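Side-chain contacts in amide synthase (Vibrio cholerae, PDB 1L5A), which probably catalyses amide bond formation as a nonribosomal peptide synthetase condensation enzyme in vibriobactin biosynthesis: residues 162-167 and 308-313; 315-320 and 328-333. All blocks are in the same frame, centred on the assembly; numbering follows the deposited sequence.

Interaction 1: 162-167 and 308-313; sequences QSYLEE and HGRYRI
Arg310 reaches across to helix 161-172 and meets Glu167 at about a right angle, while running antiparallel past the ring of Tyr164. The chain of the arginine leaves the type I turn His308-Tyr311 pointing at the helix; with CG anti to the backbone N (chi1 -175°) and no bend from CG to NE, it carries the guanidinium across a gap where the nearest CA atoms, those of Glu167 and Arg310, are still 11.5 Å apart. Both terminal nitrogens converge end-on on one carboxylate oxygen: NH2 of Arg310 lies 3.0 Å from OE2 of Glu167, and NH1 of Arg310 lies 3.1 Å from the same OE2. The carboxylate is turned 69° from the guanidinium plane, so the two donors arrive differently. NH2 uses the anti lone pair of OE2, whereas NH1 comes from above the carboxylate plane; both bonds are noticeably bent. The oxygen itself stays close to the guanidinium plane, at its edge. The aliphatic part of Glu167 joins in, CG lying 3.6 Å from NH2 of Arg310. The Tyr164 ring and the guanidinium lie in nearly parallel planes, 7° apart, and meet obliquely, CE1 of Tyr164 lying 4.1 Å from NH2 of Arg310. Leu2 and Met275 also touch this buried ring. Neighbours engage further polar atoms of the pair: NE of Arg310 makes a salt bridge to Glu168, OE2 of Glu167 also bonds Ser266 OG, and OE1 of Glu167 bonds the backbone N of Val267. Ser266 and Val267 probably help to fix the rotation of the carboxylate. Consecutive glutamates of one helix thus share a single arginine, which should help offset their charge and favour the ionised carboxylates, joining helix 161-172 to the turn after helix 291-307.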
loop_
_atom_site.group_PDB
_atom_site.type_symbol
_atom_site.label_atom_id
_atom_site.label_comp_id
_atom_site.label_asym_id
_atom_site.label_seq_id
_atom_site.Cartn_x
_atom_site.Cartn_y
_atom_site.Cartn_z
ATOM N N GLN A 162 -11.500 -5.313 17.558
ATOM C CA GLN A 162 -10.076 -5.301 17.874
ATOM C C GLN A 162 -9.206 -5.271 16.614
ATOM O O GLN A 162 -8.106 -4.708 16.617
ATOM C CB GLN A 162 -9.719 -6.532 18.716
ATOM C CG GLN A 162 -8.243 -6.624 19.130
ATOM C CD GLN A 162 -7.795 -5.441 19.971
ATOM O OE1 GLN A 162 -8.575 -4.886 20.745
ATOM N NE2 GLN A 162 -6.528 -5.061 19.836
ATOM N N SER A 163 -9.679 -5.882 15.535
ATOM C CA SER A 163 -8.893 -5.863 14.308
ATOM C C SER A 163 -8.838 -4.424 13.794
ATOM O O SER A 163 -7.805 -3.984 13.267
ATOM C CB SER A 163 -9.502 -6.775 13.242
ATOM O OG SER A 163 -9.362 -8.141 13.596
ATOM N N TYR A 164 -9.948 -3.698 13.945
ATOM C CA TYR A 164 -9.998 -2.306 13.516
ATOM C C TYR A 164 -9.070 -1.463 14.404
ATOM O O TYR A 164 -8.305 -0.631 13.916
ATOM C CB TYR A 164 -11.428 -1.760 13.592
ATOM C CG TYR A 164 -11.520 -0.269 13.381
ATOM C CD1 TYR A 164 -11.261 0.298 12.131
ATOM C CD2 TYR A 164 -11.768 0.587 14.450
ATOM C CE1 TYR A 164 -11.232 1.681 11.959
ATOM C CE2 TYR A 164 -11.740 1.975 14.289
ATOM C CZ TYR A 164 -11.463 2.514 13.043
ATOM O OH TYR A 164 -11.355 3.876 12.901
ATOM N N LEU A 165 -9.114 -1.680 15.709
ATOM C CA LEU A 165 -8.252 -0.897 16.569
ATOM C C LEU A 165 -6.815 -1.052 16.141
ATOM O O LEU A 165 -6.077 -0.068 16.050
ATOM C CB LEU A 165 -8.398 -1.326 18.020
ATOM C CG LEU A 165 -9.737 -0.926 18.609
ATOM C CD1 LEU A 165 -9.700 -1.223 20.085
ATOM C CD2 LEU A 165 -10.002 0.569 18.351
ATOM N N GLU A 166 -6.418 -2.295 15.891
ATOM C CA GLU A 166 -5.052 -2.570 15.468
ATOM C C GLU A 166 -4.726 -1.834 14.175
ATOM O O GLU A 166 -3.690 -1.167 14.061
ATOM C CB GLU A 166 -4.858 -4.062 15.262
ATOM C CG GLU A 166 -4.643 -4.832 16.538
ATOM C CD GLU A 166 -4.885 -6.312 16.341
ATOM O OE1 GLU A 166 -4.962 -6.764 15.161
ATOM O OE2 GLU A 166 -4.997 -7.014 17.369
ATOM N N GLU A 167 -5.616 -1.948 13.199
ATOM C CA GLU A 167 -5.394 -1.275 11.937
ATOM C C GLU A 167 -5.249 0.240 12.191
ATOM O O GLU A 167 -4.293 0.861 11.718
ATOM C CB GLU A 167 -6.551 -1.582 10.969
ATOM C CG GLU A 167 -6.307 -1.137 9.542
ATOM C CD GLU A 167 -7.543 -1.249 8.695
ATOM O OE1 GLU A 167 -7.766 -2.307 8.077
ATOM O OE2 GLU A 167 -8.318 -0.274 8.663
ATOM N N HIS A 308 -6.817 11.261 1.814
ATOM C CA HIS A 308 -6.197 11.744 3.044
ATOM C C HIS A 308 -7.262 11.758 4.137
ATOM O O HIS A 308 -7.021 12.234 5.256
ATOM C CB HIS A 308 -5.615 13.149 2.834
ATOM C CG HIS A 308 -4.628 13.231 1.705
ATOM N ND1 HIS A 308 -5.010 13.426 0.393
ATOM C CD2 HIS A 308 -3.283 13.071 1.684
ATOM C CE1 HIS A 308 -3.946 13.380 -0.386
ATOM N NE2 HIS A 308 -2.884 13.165 0.371
ATOM N N GLY A 309 -8.422 11.182 3.800
ATOM C CA GLY A 309 -9.571 11.129 4.686
ATOM C C GLY A 309 -9.544 10.425 6.037
ATOM O O GLY A 309 -10.427 10.654 6.862
ATOM N N ARG A 310 -8.552 9.585 6.281
ATOM C CA ARG A 310 -8.475 8.852 7.531
ATOM C C ARG A 310 -7.905 9.728 8.631
ATOM O O ARG A 310 -7.919 9.347 9.820
ATOM C CB ARG A 310 -7.613 7.594 7.336
ATOM C CG ARG A 310 -7.554 6.670 8.521
ATOM C CD ARG A 310 -7.071 5.288 8.137
ATOM N NE ARG A 310 -7.306 4.330 9.218
ATOM C CZ ARG A 310 -7.402 3.015 9.044
ATOM N NH1 ARG A 310 -7.283 2.487 7.830
ATOM N NH2 ARG A 310 -7.618 2.223 10.080
ATOM N N TYR A 311 -7.396 10.902 8.244
ATOM C CA TYR A 311 -6.837 11.845 9.228
ATOM C C TYR A 311 -8.060 12.536 9.852
ATOM O O TYR A 311 -8.872 13.157 9.169
ATOM C CB TYR A 311 -5.905 12.861 8.532
ATOM C CG TYR A 311 -4.911 13.560 9.452
ATOM C CD1 TYR A 311 -3.795 12.889 9.956
ATOM C CD2 TYR A 311 -5.105 14.889 9.831
ATOM C CE1 TYR A 311 -2.898 13.526 10.817
ATOM C CE2 TYR A 311 -4.227 15.534 10.685
ATOM C CZ TYR A 311 -3.124 14.856 11.179
ATOM O OH TYR A 311 -2.275 15.513 12.048
ATOM N N ARG A 312 -8.214 12.378 11.153
ATOM C CA ARG A 312 -9.350 12.953 11.865
ATOM C C ARG A 312 -9.455 14.482 11.835
ATOM O O ARG A 312 -8.486 15.207 12.101
ATOM C CB ARG A 312 -9.325 12.459 13.313
ATOM C CG ARG A 312 -9.742 10.999 13.473
ATOM C CD ARG A 312 -11.192 10.968 13.852
ATOM N NE ARG A 312 -12.056 10.353 12.858
ATOM C CZ ARG A 312 -13.291 10.770 12.607
ATOM N NH1 ARG A 312 -13.794 11.800 13.270
ATOM N NH2 ARG A 312 -14.023 10.153 11.698
ATOM N N ILE A 313 -10.652 14.962 11.516
ATOM C CA ILE A 313 -10.900 16.392 11.468
ATOM C C ILE A 313 -10.645 16.993 12.852
ATOM O O ILE A 313 -10.222 18.140 12.970
ATOM C CB ILE A 313 -12.357 16.691 11.020
ATOM C CG1 ILE A 313 -12.546 18.198 10.824
ATOM C CG2 ILE A 313 -13.352 16.159 12.055
ATOM C CD1 ILE A 313 -11.911 18.748 9.567
#

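Interaction 2: 315-320 and 328-333; sequences QIEQDQ and YFMSPF
Glu317 and Tyr328 both set CG anti to their own carbonyl carbons (chi1 -64° and -68°), and from there the two side chains run alongside each other, pointing opposite ways. The glutamate, extended beyond CG, delivers its carboxylate to the backbone of Tyr328: OE2 of Glu317 accepts from the Tyr328 N at 3.0 Å, on the anti side of the oxygen but tilted out of the carboxylate plane, with an N-H...O angle of 151°. On the way, CG of Glu317 rests against the ring, 3.5 Å from CE1 of Tyr328. The far end of the tyrosine reaches the end of the helix, where it crosses the side chains of Ile316, in its last turn, and Gln320, just beyond it, at about right angles. Both come to the ring edge at the hydroxyl: CG of Gln320 packs beside OH of Tyr328, and CG2 of Ile316 lies 4.2 Å from the same OH. Met330, at the centre of an inverse gamma turn, adds a peripheral touch, its CE 4.2 Å from OE2 of Glu317. Leu194 and Leu196 pack on the tyrosine as well, and Leu188 of helix 175-189 meets Gln320. Chemically, a carboxylate satisfies a main-chain N-H while its CG methylene packs against the buried ring of Tyr328, tying the end of helix 313-319 to the chain that returns after the intervening loop, toward strand 333-337.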
loop_
_atom_site.group_PDB
_atom_site.type_symbol
_atom_site.label_atom_id
_atom_site.label_comp_id
_atom_site.label_asym_id
_atom_site.label_seq_id
_atom_site.Cartn_x
_atom_site.Cartn_y
_atom_site.Cartn_z
ATOM N N GLN A 315 -8.383 16.155 14.743
ATOM C CA GLN A 315 -6.927 16.295 14.756
ATOM C C GLN A 315 -6.570 17.547 13.963
ATOM O O GLN A 315 -5.740 18.340 14.393
ATOM C CB GLN A 315 -6.254 15.064 14.129
ATOM C CG GLN A 315 -4.728 15.117 14.181
ATOM C CD GLN A 315 -4.251 15.187 15.605
ATOM O OE1 GLN A 315 -4.560 14.309 16.414
ATOM N NE2 GLN A 315 -3.507 16.235 15.934
ATOM N N ILE A 316 -7.200 17.710 12.802
ATOM C CA ILE A 316 -6.968 18.891 11.987
ATOM C C ILE A 316 -7.277 20.117 12.864
ATOM O O ILE A 316 -6.475 21.040 12.932
ATOM C CB ILE A 316 -7.874 18.924 10.727
ATOM C CG1 ILE A 316 -7.529 17.764 9.793
ATOM C CG2 ILE A 316 -7.686 20.235 9.994
ATOM C CD1 ILE A 316 -8.274 17.802 8.461
ATOM N N GLU A 317 -8.414 20.113 13.557
ATOM C CA GLU A 317 -8.753 21.249 14.412
ATOM C C GLU A 317 -7.554 21.590 15.299
ATOM O O GLU A 317 -7.154 22.761 15.385
ATOM C CB GLU A 317 -9.984 20.965 15.295
ATOM C CG GLU A 317 -11.301 20.740 14.538
ATOM C CD GLU A 317 -12.473 20.393 15.468
ATOM O OE1 GLU A 317 -12.244 19.748 16.521
ATOM O OE2 GLU A 317 -13.626 20.761 15.141
ATOM N N GLN A 318 -6.983 20.580 15.955
ATOM C CA GLN A 318 -5.826 20.813 16.823
ATOM C C GLN A 318 -4.649 21.376 16.027
ATOM O O GLN A 318 -3.977 22.308 16.468
ATOM C CB GLN A 318 -5.364 19.523 17.505
ATOM C CG GLN A 318 -6.197 19.055 18.685
ATOM C CD GLN A 318 -5.544 17.876 19.403
ATOM O OE1 GLN A 318 -4.416 18.001 19.899
ATOM N NE2 GLN A 318 -6.242 16.723 19.453
ATOM N N ASP A 319 -4.404 20.797 14.857
ATOM C CA ASP A 319 -3.300 21.228 14.017
ATOM C C ASP A 319 -3.449 22.694 13.628
ATOM O O ASP A 319 -2.465 23.419 13.518
ATOM C CB ASP A 319 -3.215 20.367 12.750
ATOM C CG ASP A 319 -2.730 18.946 13.024
ATOM O OD1 ASP A 319 -2.387 18.604 14.184
ATOM O OD2 ASP A 319 -2.692 18.158 12.061
ATOM N N GLN A 320 -4.686 23.130 13.432
ATOM C CA GLN A 320 -4.952 24.503 13.037
ATOM C C GLN A 320 -5.041 25.458 14.210
ATOM O O GLN A 320 -5.475 26.584 14.040
ATOM C CB GLN A 320 -6.247 24.585 12.244
ATOM C CG GLN A 320 -6.224 23.820 10.969
ATOM C CD GLN A 320 -5.423 24.518 9.910
ATOM O OE1 GLN A 320 -5.814 25.583 9.426
ATOM N NE2 GLN A 320 -4.295 23.926 9.537
ATOM N N TYR A 328 -15.137 23.259 14.339
ATOM C CA TYR A 328 -15.519 23.899 13.087
ATOM C C TYR A 328 -17.024 23.827 12.875
ATOM O O TYR A 328 -17.691 22.851 13.285
ATOM C CB TYR A 328 -14.864 23.210 11.897
ATOM C CG TYR A 328 -13.365 23.370 11.808
ATOM C CD1 TYR A 328 -12.538 22.260 11.619
ATOM C CD2 TYR A 328 -12.778 24.629 11.837
ATOM C CE1 TYR A 328 -11.173 22.408 11.452
ATOM C CE2 TYR A 328 -11.418 24.787 11.670
ATOM C CZ TYR A 328 -10.623 23.679 11.476
ATOM O OH TYR A 328 -9.280 23.847 11.279
ATOM N N PHE A 329 -17.550 24.850 12.210
ATOM C CA PHE A 329 -18.965 24.888 11.885
ATOM C C PHE A 329 -19.049 24.146 10.565
ATOM O O PHE A 329 -18.797 24.715 9.507
ATOM C CB PHE A 329 -19.423 26.333 11.722
ATOM C CG PHE A 329 -20.890 26.481 11.467
ATOM C CD1 PHE A 329 -21.815 25.984 12.373
ATOM C CD2 PHE A 329 -21.352 27.157 10.336
ATOM C CE1 PHE A 329 -23.193 26.156 12.173
ATOM C CE2 PHE A 329 -22.732 27.338 10.119
ATOM C CZ PHE A 329 -23.657 26.835 11.045
ATOM N N MET A 330 -19.385 22.862 10.609
ATOM C CA MET A 330 -19.439 22.093 9.364
ATOM C C MET A 330 -20.680 22.356 8.536
ATOM O O MET A 330 -21.526 21.491 8.371
ATOM C CB MET A 330 -19.281 20.604 9.666
ATOM C CG MET A 330 -17.892 20.312 10.227
ATOM S SD MET A 330 -17.726 18.788 11.159
ATOM C CE MET A 330 -16.325 19.178 12.284
ATOM N N SER A 331 -20.768 23.563 7.992
ATOM C CA SER A 331 -21.905 23.929 7.162
ATOM C C SER A 331 -21.467 24.899 6.079
ATOM O O SER A 331 -20.596 25.719 6.298
ATOM C CB SER A 331 -22.992 24.577 8.020
ATOM O OG SER A 331 -24.150 24.817 7.243
ATOM N N PRO A 332 -22.054 24.806 4.888
ATOM C CA PRO A 332 -23.096 23.864 4.455
ATOM C C PRO A 332 -22.573 22.415 4.366
ATOM O O PRO A 332 -21.393 22.174 4.140
ATOM C CB PRO A 332 -23.541 24.436 3.105
ATOM C CG PRO A 332 -22.316 25.090 2.593
ATOM C CD PRO A 332 -21.754 25.781 3.833
ATOM N N PHE A 333 -23.473 21.457 4.525
ATOM C CA PHE A 333 -23.107 20.049 4.554
ATOM C C PHE A 333 -23.927 19.207 3.573
ATOM O O PHE A 333 -25.136 19.410 3.438
ATOM C CB PHE A 333 -23.340 19.541 5.979
ATOM C CG PHE A 333 -22.670 18.241 6.290
ATOM C CD1 PHE A 333 -21.461 18.220 6.975
ATOM C CD2 PHE A 333 -23.248 17.032 5.905
ATOM C CE1 PHE A 333 -20.834 17.000 7.276
ATOM C CE2 PHE A 333 -22.626 15.813 6.200
ATOM C CZ PHE A 333 -21.418 15.800 6.887
#

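Overall arrangement
The two contacts follow one another along the chain, with centres about 18 Å apart, and are joined through helix 313-319: the loop of interaction 1 leads into it, and interaction 2 uses its last turns. They also touch directly. Tyr311 OH probably hydrogen-bonds Asp319 OD2 at 2.7 Å, and Ile313 packs on Tyr328 and Met330. Helix 175-189 borders both. Interaction 2 leads into strand 333-337, an outermost strand of the four-stranded sheet, whereas interaction 1 reaches back 141 residues to helix 161-172. In a condensation domain, built of two acyltransferase-like halves, the two contacts connect helix 161-172 through the 308-313 turn and helix 313-319 to the chain leading into that strand.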